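Local coordinates for suppressor of fused family protein (Neisseria gonorrhoeae, PDB 3K5J), which is of unknown function but resembles the N-terminal domain of human suppressor of fused and may, like it, bind other proteins, at residues D49-Y54 with Y123-E128; F67-P72 with E80-L85; R106-Q111 with L171-A176. All blocks are in the same frame, centred on the assembly; numbering follows the deposited sequence.

Interaction 1: D49-Y54 with Y123-E128; sequences DEPWVY and YPYGQE
V53 and Y125 meet through torsions that send one methyl group and one hydroxyl toward each other. In V53, CG1 lies anti to the backbone N (chi1 -174°). This places CG2 beside the backbone N and on the side that faces Y125. In Y125, CG stands anti to the carbonyl carbon (chi1 -57°), and the ring reaches from its loop to strand 52-57. The valine and the tyrosine run alongside each other, pointing opposite ways. V53 CG2 touches Y125 OH at 3.5 Å, a van der Waals contact. The same methyl lies 4.3 Å from Y125 CZ and approaches the ring obliquely. P51 adds a looser touch, with its CG 4.4 Å from Y125 OH. No hydrogen bond links the two segments. The backbones stay well apart: the CA atoms of V53 and Y125 are 11.3 Å from each other. The long tyrosine side chain spans that gap. P124 backs the ring from its own segment, with CB 3.9 Å above the plane and over the ring centre. G126 follows at the N-cap position of helix 127-130. A CB at its backbone conformation would press on the carbonyl O of Y125, which calls for glycine. The contact is small and partly buried. It lies on one side of the sheet, where V53 also packs on F68 of strand 65-71 and V43 of strand 39-43. Y125 rests on I70 of strand 65-71 and meets W16 edge-to-face, just beyond helix 2-15.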
# COMPACT_ATOMS: atom_id res chain seq x y z
N ASP A 49 11.11 -0.61 17.16
CA ASP A 49 10.85 0.77 16.73
C ASP A 49 10.75 0.89 15.20
O ASP A 49 10.72 2.00 14.66
CB ASP A 49 11.92 1.71 17.28
CG ASP A 49 13.28 1.29 16.87
OD1 ASP A 49 13.34 0.29 16.12
OD2 ASP A 49 14.28 1.92 17.26
N GLU A 50 10.69 -0.24 14.51
CA GLU A 50 10.55 -0.33 13.05
C GLU A 50 9.22 -0.94 12.67
O GLU A 50 8.78 -1.84 13.32
CB GLU A 50 11.64 -1.24 12.48
CG GLU A 50 12.99 -0.57 12.49
CD GLU A 50 14.12 -1.48 12.06
OE1 GLU A 50 13.86 -2.53 11.46
OE2 GLU A 50 15.27 -1.12 12.32
N PRO A 51 8.57 -0.46 11.58
CA PRO A 51 7.32 -1.05 11.15
C PRO A 51 7.50 -2.26 10.25
O PRO A 51 8.62 -2.63 9.93
CB PRO A 51 6.67 0.08 10.36
CG PRO A 51 7.84 0.77 9.71
CD PRO A 51 8.94 0.71 10.77
N TRP A 52 6.37 -2.86 9.90
CA TRP A 52 6.28 -3.98 8.99
C TRP A 52 5.82 -3.42 7.65
O TRP A 52 4.94 -2.56 7.61
CB TRP A 52 5.24 -4.94 9.51
CG TRP A 52 5.56 -5.45 10.90
CD1 TRP A 52 5.50 -4.77 12.08
CD2 TRP A 52 6.02 -6.75 11.20
NE1 TRP A 52 5.91 -5.57 13.12
CE2 TRP A 52 6.22 -6.81 12.60
CE3 TRP A 52 6.26 -7.87 10.44
CZ2 TRP A 52 6.70 -7.96 13.24
CZ3 TRP A 52 6.70 -9.00 11.05
CH2 TRP A 52 6.91 -9.04 12.45
N VAL A 53 6.40 -3.88 6.56
CA VAL A 53 6.01 -3.43 5.25
C VAL A 53 5.49 -4.61 4.43
O VAL A 53 6.16 -5.63 4.30
CB VAL A 53 7.14 -2.72 4.47
CG1 VAL A 53 6.62 -2.13 3.15
CG2 VAL A 53 7.79 -1.64 5.35
N TYR A 54 4.30 -4.45 3.86
CA TYR A 54 3.66 -5.46 3.01
C TYR A 54 3.54 -4.93 1.59
O TYR A 54 2.96 -3.85 1.39
CB TYR A 54 2.27 -5.81 3.54
CG TYR A 54 2.23 -6.53 4.89
CD1 TYR A 54 2.44 -5.85 6.08
CD2 TYR A 54 2.09 -7.91 4.94
CE1 TYR A 54 2.45 -6.52 7.29
CE2 TYR A 54 2.08 -8.59 6.15
CZ TYR A 54 2.25 -7.88 7.33
OH TYR A 54 2.25 -8.58 8.53
N TYR A 123 6.93 8.43 -0.13
CA TYR A 123 7.69 9.46 0.56
C TYR A 123 8.61 8.96 1.68
O TYR A 123 9.70 9.49 1.85
CB TYR A 123 6.75 10.55 1.09
CG TYR A 123 5.99 11.28 0.00
CD1 TYR A 123 6.66 12.00 -0.97
CD2 TYR A 123 4.60 11.20 -0.10
CE1 TYR A 123 5.96 12.67 -1.95
CE2 TYR A 123 3.90 11.87 -1.07
CZ TYR A 123 4.57 12.59 -2.03
OH TYR A 123 3.84 13.22 -3.00
N PRO A 124 8.21 7.90 2.44
CA PRO A 124 9.13 7.45 3.52
C PRO A 124 10.44 6.85 3.05
O PRO A 124 11.42 6.79 3.81
CB PRO A 124 8.29 6.40 4.28
CG PRO A 124 6.87 6.85 4.01
CD PRO A 124 6.88 7.29 2.60
N TYR A 125 10.46 6.42 1.78
CA TYR A 125 11.52 5.61 1.23
C TYR A 125 12.30 6.19 0.05
O TYR A 125 13.50 5.94 -0.09
CB TYR A 125 10.97 4.22 0.90
CG TYR A 125 10.35 3.55 2.10
CD1 TYR A 125 11.08 3.42 3.27
CD2 TYR A 125 9.06 3.06 2.07
CE1 TYR A 125 10.53 2.84 4.41
CE2 TYR A 125 8.50 2.47 3.19
CZ TYR A 125 9.23 2.32 4.35
OH TYR A 125 8.61 1.74 5.46
N GLY A 126 11.61 6.97 -0.78
CA GLY A 126 12.28 7.66 -1.88
C GLY A 126 12.41 6.87 -3.18
O GLY A 126 11.88 5.76 -3.33
N GLN A 127 13.15 7.46 -4.11
CA GLN A 127 13.20 7.01 -5.46
C GLN A 127 13.83 5.63 -5.62
O GLN A 127 13.47 4.91 -6.55
CB GLN A 127 13.96 8.00 -6.32
CG GLN A 127 13.82 7.73 -7.83
CD GLN A 127 14.66 8.67 -8.62
OE1 GLN A 127 15.89 8.55 -8.63
NE2 GLN A 127 14.02 9.65 -9.25
N GLU A 128 14.74 5.25 -4.72
CA GLU A 128 15.36 3.92 -4.84
C GLU A 128 14.33 2.80 -4.69
O GLU A 128 14.48 1.75 -5.30
CB GLU A 128 16.47 3.71 -3.79
CG GLU A 128 17.28 2.41 -3.99
CD GLU A 128 18.37 2.23 -2.96
OE1 GLU A 128 18.51 3.08 -2.07
OE2 GLU A 128 19.05 1.21 -3.03

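Interaction 2: F67-P72 with E80-L85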
# COMPACT_ATOMS: atom_id res chain seq x y z
N PHE A 67 1.90 -1.90 -5.00
CA PHE A 67 1.42 -1.11 -3.87
C PHE A 67 1.99 -1.67 -2.56
O PHE A 67 2.20 -2.89 -2.43
CB PHE A 67 -0.11 -1.14 -3.83
CG PHE A 67 -0.75 -0.60 -5.07
CD1 PHE A 67 -0.84 0.77 -5.27
CD2 PHE A 67 -1.13 -1.43 -6.10
CE1 PHE A 67 -1.37 1.27 -6.43
CE2 PHE A 67 -1.63 -0.91 -7.29
CZ PHE A 67 -1.75 0.43 -7.45
N PHE A 68 2.19 -0.82 -1.56
CA PHE A 68 2.62 -1.30 -0.27
C PHE A 68 1.94 -0.58 0.88
O PHE A 68 1.53 0.58 0.76
CB PHE A 68 4.17 -1.24 -0.10
CG PHE A 68 4.74 0.12 -0.13
CD1 PHE A 68 4.87 0.84 1.06
CD2 PHE A 68 5.19 0.68 -1.29
CE1 PHE A 68 5.39 2.12 1.06
CE2 PHE A 68 5.73 1.96 -1.28
CZ PHE A 68 5.83 2.69 -0.12
N ILE A 69 1.87 -1.29 2.01
CA ILE A 69 1.28 -0.82 3.27
C ILE A 69 2.38 -0.85 4.33
O ILE A 69 3.09 -1.88 4.45
CB ILE A 69 0.11 -1.72 3.70
CG1 ILE A 69 -1.02 -1.71 2.68
CG2 ILE A 69 -0.40 -1.33 5.10
CD1 ILE A 69 -2.00 -2.90 2.75
N ILE A 70 2.49 0.25 5.07
CA ILE A 70 3.42 0.34 6.21
C ILE A 70 2.60 0.18 7.48
O ILE A 70 1.70 0.96 7.74
CB ILE A 70 4.26 1.65 6.25
CG1 ILE A 70 4.77 2.07 4.87
CG2 ILE A 70 5.37 1.55 7.30
CD1 ILE A 70 5.45 3.45 4.86
N SER A 71 2.88 -0.88 8.25
CA SER A 71 2.03 -1.27 9.38
C SER A 71 2.77 -1.20 10.70
O SER A 71 3.91 -1.68 10.80
CB SER A 71 1.52 -2.69 9.19
OG SER A 71 0.57 -3.04 10.17
N PRO A 72 2.11 -0.68 11.74
CA PRO A 72 2.77 -0.65 13.05
C PRO A 72 3.01 -2.01 13.70
O PRO A 72 3.85 -2.13 14.60
CB PRO A 72 1.80 0.23 13.89
CG PRO A 72 0.51 0.12 13.25
CD PRO A 72 0.79 -0.01 11.76
N GLU A 80 -4.56 -10.02 3.14
CA GLU A 80 -5.94 -10.14 2.68
C GLU A 80 -6.33 -8.91 1.84
O GLU A 80 -6.93 -9.01 0.76
CB GLU A 80 -6.86 -10.28 3.92
CG GLU A 80 -6.62 -11.50 4.82
CD GLU A 80 -7.03 -11.33 6.30
OE1 GLU A 80 -7.65 -10.28 6.70
OE2 GLU A 80 -6.69 -12.28 7.09
N THR A 81 -5.98 -7.74 2.34
CA THR A 81 -6.29 -6.47 1.64
C THR A 81 -5.63 -6.43 0.28
O THR A 81 -6.26 -6.08 -0.72
CB THR A 81 -5.80 -5.26 2.49
OG1 THR A 81 -6.59 -5.22 3.68
CG2 THR A 81 -5.90 -3.97 1.75
N LEU A 82 -4.36 -6.82 0.22
CA LEU A 82 -3.64 -6.74 -1.05
C LEU A 82 -4.19 -7.74 -2.08
O LEU A 82 -4.22 -7.41 -3.27
CB LEU A 82 -2.14 -6.87 -0.85
CG LEU A 82 -1.47 -5.66 -0.18
CD1 LEU A 82 -0.03 -5.95 0.25
CD2 LEU A 82 -1.50 -4.43 -1.08
N ALA A 83 -4.63 -8.93 -1.65
CA ALA A 83 -5.29 -9.86 -2.58
C ALA A 83 -6.58 -9.26 -3.16
O ALA A 83 -6.86 -9.35 -4.35
CB ALA A 83 -5.55 -11.22 -1.94
N MSE A 84 -7.35 -8.61 -2.31
CA MSE A 84 -8.58 -7.92 -2.74
C MSE A 84 -8.23 -6.84 -3.75
O MSE A 84 -8.91 -6.71 -4.78
CB MSE A 84 -9.28 -7.34 -1.52
CG MSE A 84 -10.46 -6.44 -1.86
SE MSE A 84 -11.18 -5.49 -0.35
CE MSE A 84 -9.79 -4.19 -0.17
N LEU A 85 -7.17 -6.06 -3.47
CA LEU A 85 -6.77 -4.98 -4.38
C LEU A 85 -6.21 -5.49 -5.71
O LEU A 85 -6.38 -4.84 -6.73
CB LEU A 85 -5.80 -3.95 -3.70
CG LEU A 85 -6.42 -3.26 -2.46
CD1 LEU A 85 -5.41 -2.25 -1.85
CD2 LEU A 85 -7.75 -2.59 -2.77
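I69 reaches from the strand to T81 and L82 on the helix, and its CD1 makes the close part of this contact. CD1 lies 4.1 Å from L82 CG and 4.2 Å from L82 CD2. T81 CG2 is a further neighbour, also 4.2 Å from I69 CD1. One methyl therefore sits against two consecutive helix residues. The extended end of I69 (chi2 160°) carries CD1 away from the strand backbone to meet them. T81 presents its methyl to the strand, while its OG1 is hydrogen-bonded to E77 O one turn back in the helix. The polar end of T81 is thus satisfied within the helix.

The side chains pack more loosely toward F67. Its CB comes no nearer than 4.5 Å to L82 CD2, and L85 CD1 stays 5.8 Å from I69 CD1. F67 and L85 instead share L140 of strand 135-143 as a neighbour. The F67 backbone does touch the helix, with its O 4.2 Å from L82 CD2. At the solvent side, E80 is exposed and takes no part in the apolar contact. No hydrogen bond crosses between 67-72 and 80-85, and all the touching residues are buried.

The axes of strand and helix segments are 10.0 Å apart and run nearly antiparallel, at 159°. This is the spacing of a helix laid on a sheet with one layer of side chains between. Helix 77-91 packs on one face of the mixed sheet, against strands 52-57, 65-71, 116-120 and 135-143. It is an alpha/beta layer in which I69 and L82 meet, with F67 and T81 beside them.

Interaction 3: R106-Q111 with L171-A176; sequences RPWVEQ and LDINRA
Neither 106-111 nor 171-176 forms a regular helix or strand. Their backbones come nearest at Q111 and I173, with CA atoms 7.3 Å apart. The second segment folds into a type I beta turn from D172 to R175, closed by R175 N to D172 O. An Asx turn overlaps it: N174 N donates to D172 OD1 at 2.9 Å, meeting the oxygen from above the carboxylate plane. These bonds shape the bend that presents I173 to the other loop.

I173 makes every close contact across the gap. Its chi1 of 67° sets CG1 between the backbone N and the carbonyl carbon, and CG2 anti to the carbonyl carbon. The two branches thus go to different partners. CG2 meets V109 CG2 at 3.6 Å and W108 CZ2 at 4.1 Å. CD1 lies against Q111 CB at 3.9 Å. The valine and isoleucine side chains lie roughly perpendicular. The tryptophan is approached obliquely by I173 CG2, while V109 CG2 lies 4.0 Å above one face of the indole, offset toward its rim. That valine methyl therefore touches both the ring and the isoleucine. The Q111 side chain bends at chi2 (-71°), and its amide end leads away from I173.

No hydrogen bond joins the two segments directly, but S112 OG is hydrogen-bonded to I173 O and, weakly, to W108 NE1. W108 packs on I69 of strand 65-71, and V109 on E77 and H78 of helix 77-91. R175 forms a salt bridge with E147 of helix 145-150. The contact thus joins the loop before strand 116-120 to the chain after helix 156-166.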
# COMPACT_ATOMS: atom_id res chain seq x y z
N ARG A 106 -13.58 -1.92 4.84
CA ARG A 106 -13.44 -2.22 6.23
C ARG A 106 -12.24 -1.41 6.75
O ARG A 106 -11.48 -0.87 5.95
CB ARG A 106 -13.19 -3.71 6.43
CG ARG A 106 -11.89 -4.20 5.93
CD ARG A 106 -11.80 -5.69 6.17
NE ARG A 106 -10.45 -6.18 5.91
CZ ARG A 106 -10.11 -7.45 5.86
NH1 ARG A 106 -11.09 -8.41 5.99
NH2 ARG A 106 -8.82 -7.74 5.63
N PRO A 107 -12.05 -1.33 8.07
CA PRO A 107 -10.86 -0.66 8.57
C PRO A 107 -9.58 -1.33 8.10
O PRO A 107 -9.51 -2.57 8.03
CB PRO A 107 -11.01 -0.76 10.07
CG PRO A 107 -12.50 -0.87 10.27
CD PRO A 107 -12.94 -1.75 9.16
N TRP A 108 -8.55 -0.54 7.85
CA TRP A 108 -7.30 -1.12 7.33
C TRP A 108 -6.68 -2.13 8.30
O TRP A 108 -6.10 -3.11 7.87
CB TRP A 108 -6.30 -0.03 6.93
CG TRP A 108 -5.66 0.74 8.01
CD1 TRP A 108 -6.28 1.55 8.94
CD2 TRP A 108 -4.24 0.85 8.28
NE1 TRP A 108 -5.33 2.15 9.75
CE2 TRP A 108 -4.08 1.74 9.36
CE3 TRP A 108 -3.09 0.31 7.68
CZ2 TRP A 108 -2.81 2.05 9.87
CZ3 TRP A 108 -1.86 0.64 8.16
CH2 TRP A 108 -1.71 1.47 9.28
N VAL A 109 -6.78 -1.81 9.60
CA VAL A 109 -6.55 -2.77 10.68
C VAL A 109 -7.76 -2.62 11.64
O VAL A 109 -8.32 -1.52 11.79
CB VAL A 109 -5.22 -2.58 11.38
CG1 VAL A 109 -4.04 -2.77 10.43
CG2 VAL A 109 -5.08 -1.23 12.04
N GLU A 110 -8.12 -3.74 12.28
CA GLU A 110 -9.39 -3.87 13.05
C GLU A 110 -9.72 -2.68 13.92
O GLU A 110 -10.87 -2.21 13.90
CB GLU A 110 -9.38 -5.14 13.96
CG GLU A 110 -10.74 -5.42 14.72
CD GLU A 110 -10.59 -6.41 15.87
OE1 GLU A 110 -9.47 -6.91 16.14
OE2 GLU A 110 -11.62 -6.69 16.54
N GLN A 111 -8.78 -2.21 14.71
CA GLN A 111 -9.13 -1.19 15.71
C GLN A 111 -9.10 0.25 15.21
O GLN A 111 -9.45 1.17 15.92
CB GLN A 111 -8.29 -1.34 16.97
CG GLN A 111 -8.59 -2.64 17.73
CD GLN A 111 -9.96 -2.58 18.40
OE1 GLN A 111 -10.26 -1.64 19.14
NE2 GLN A 111 -10.80 -3.55 18.12
N LEU A 171 1.64 5.69 11.15
CA LEU A 171 1.61 4.48 11.95
C LEU A 171 0.65 4.50 13.11
O LEU A 171 0.47 3.48 13.74
CB LEU A 171 3.01 4.10 12.43
CG LEU A 171 4.03 3.86 11.33
CD1 LEU A 171 5.44 3.64 11.98
CD2 LEU A 171 3.64 2.70 10.45
N ASP A 172 0.02 5.65 13.34
CA ASP A 172 -0.92 5.80 14.45
C ASP A 172 -2.33 5.50 13.91
O ASP A 172 -2.85 6.27 13.11
CB ASP A 172 -0.81 7.24 14.98
CG ASP A 172 -1.81 7.55 16.06
OD1 ASP A 172 -2.53 6.63 16.49
OD2 ASP A 172 -1.79 8.75 16.50
N ILE A 173 -2.90 4.39 14.37
CA ILE A 173 -4.21 3.95 13.94
C ILE A 173 -5.36 4.91 14.35
O ILE A 173 -6.47 4.80 13.80
CB ILE A 173 -4.57 2.51 14.35
CG1 ILE A 173 -4.72 2.37 15.86
CG2 ILE A 173 -3.51 1.53 13.83
CD1 ILE A 173 -5.31 1.04 16.32
N ASN A 174 -5.05 5.82 15.25
CA ASN A 174 -6.00 6.82 15.76
C ASN A 174 -5.46 8.25 15.58
O ASN A 174 -5.83 9.15 16.34
CB ASN A 174 -6.34 6.55 17.25
CG ASN A 174 -7.47 7.45 17.77
OD1 ASN A 174 -8.49 7.57 17.11
ND2 ASN A 174 -7.29 8.04 18.98
N ARG A 175 -4.61 8.51 14.59
CA ARG A 175 -4.14 9.88 14.41
C ARG A 175 -5.32 10.82 14.18
O ARG A 175 -6.34 10.43 13.63
CB ARG A 175 -3.14 10.02 13.28
CG ARG A 175 -3.67 9.81 11.89
CD ARG A 175 -2.68 10.34 10.84
NE ARG A 175 -3.13 10.10 9.48
CZ ARG A 175 -3.98 10.87 8.79
NH1 ARG A 175 -4.51 11.99 9.30
NH2 ARG A 175 -4.30 10.51 7.56
N ALA A 176 -5.15 12.09 14.55
CA ALA A 176 -6.16 13.08 14.28
C ALA A 176 -6.31 13.32 12.79
O ALA A 176 -5.34 13.28 12.01
CB ALA A 176 -5.83 14.39 14.96

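Overall arrangement
Interaction 2 is the core contact: its centre is about 5 Å from the centre of the chain. Interactions 1 and 3 are partly buried and lie nearer the surface. All three depend on apolar packing without hydrogen bonds between their segments, but interaction 1 is made by the end of a tyrosine on a valine methyl and interaction 3 joins two irregular loops. Interactions 1 and 2 share the sheet, where neighbouring strands 52-57 and 65-71 are probably bonded from W52 O to S71 N and from Y54 O to I69 N. A salt bridge from E80 OE1 to R106 NH2 ties interaction 2 to interaction 3. L171 packs on P51, joining 171-176 to 49-54.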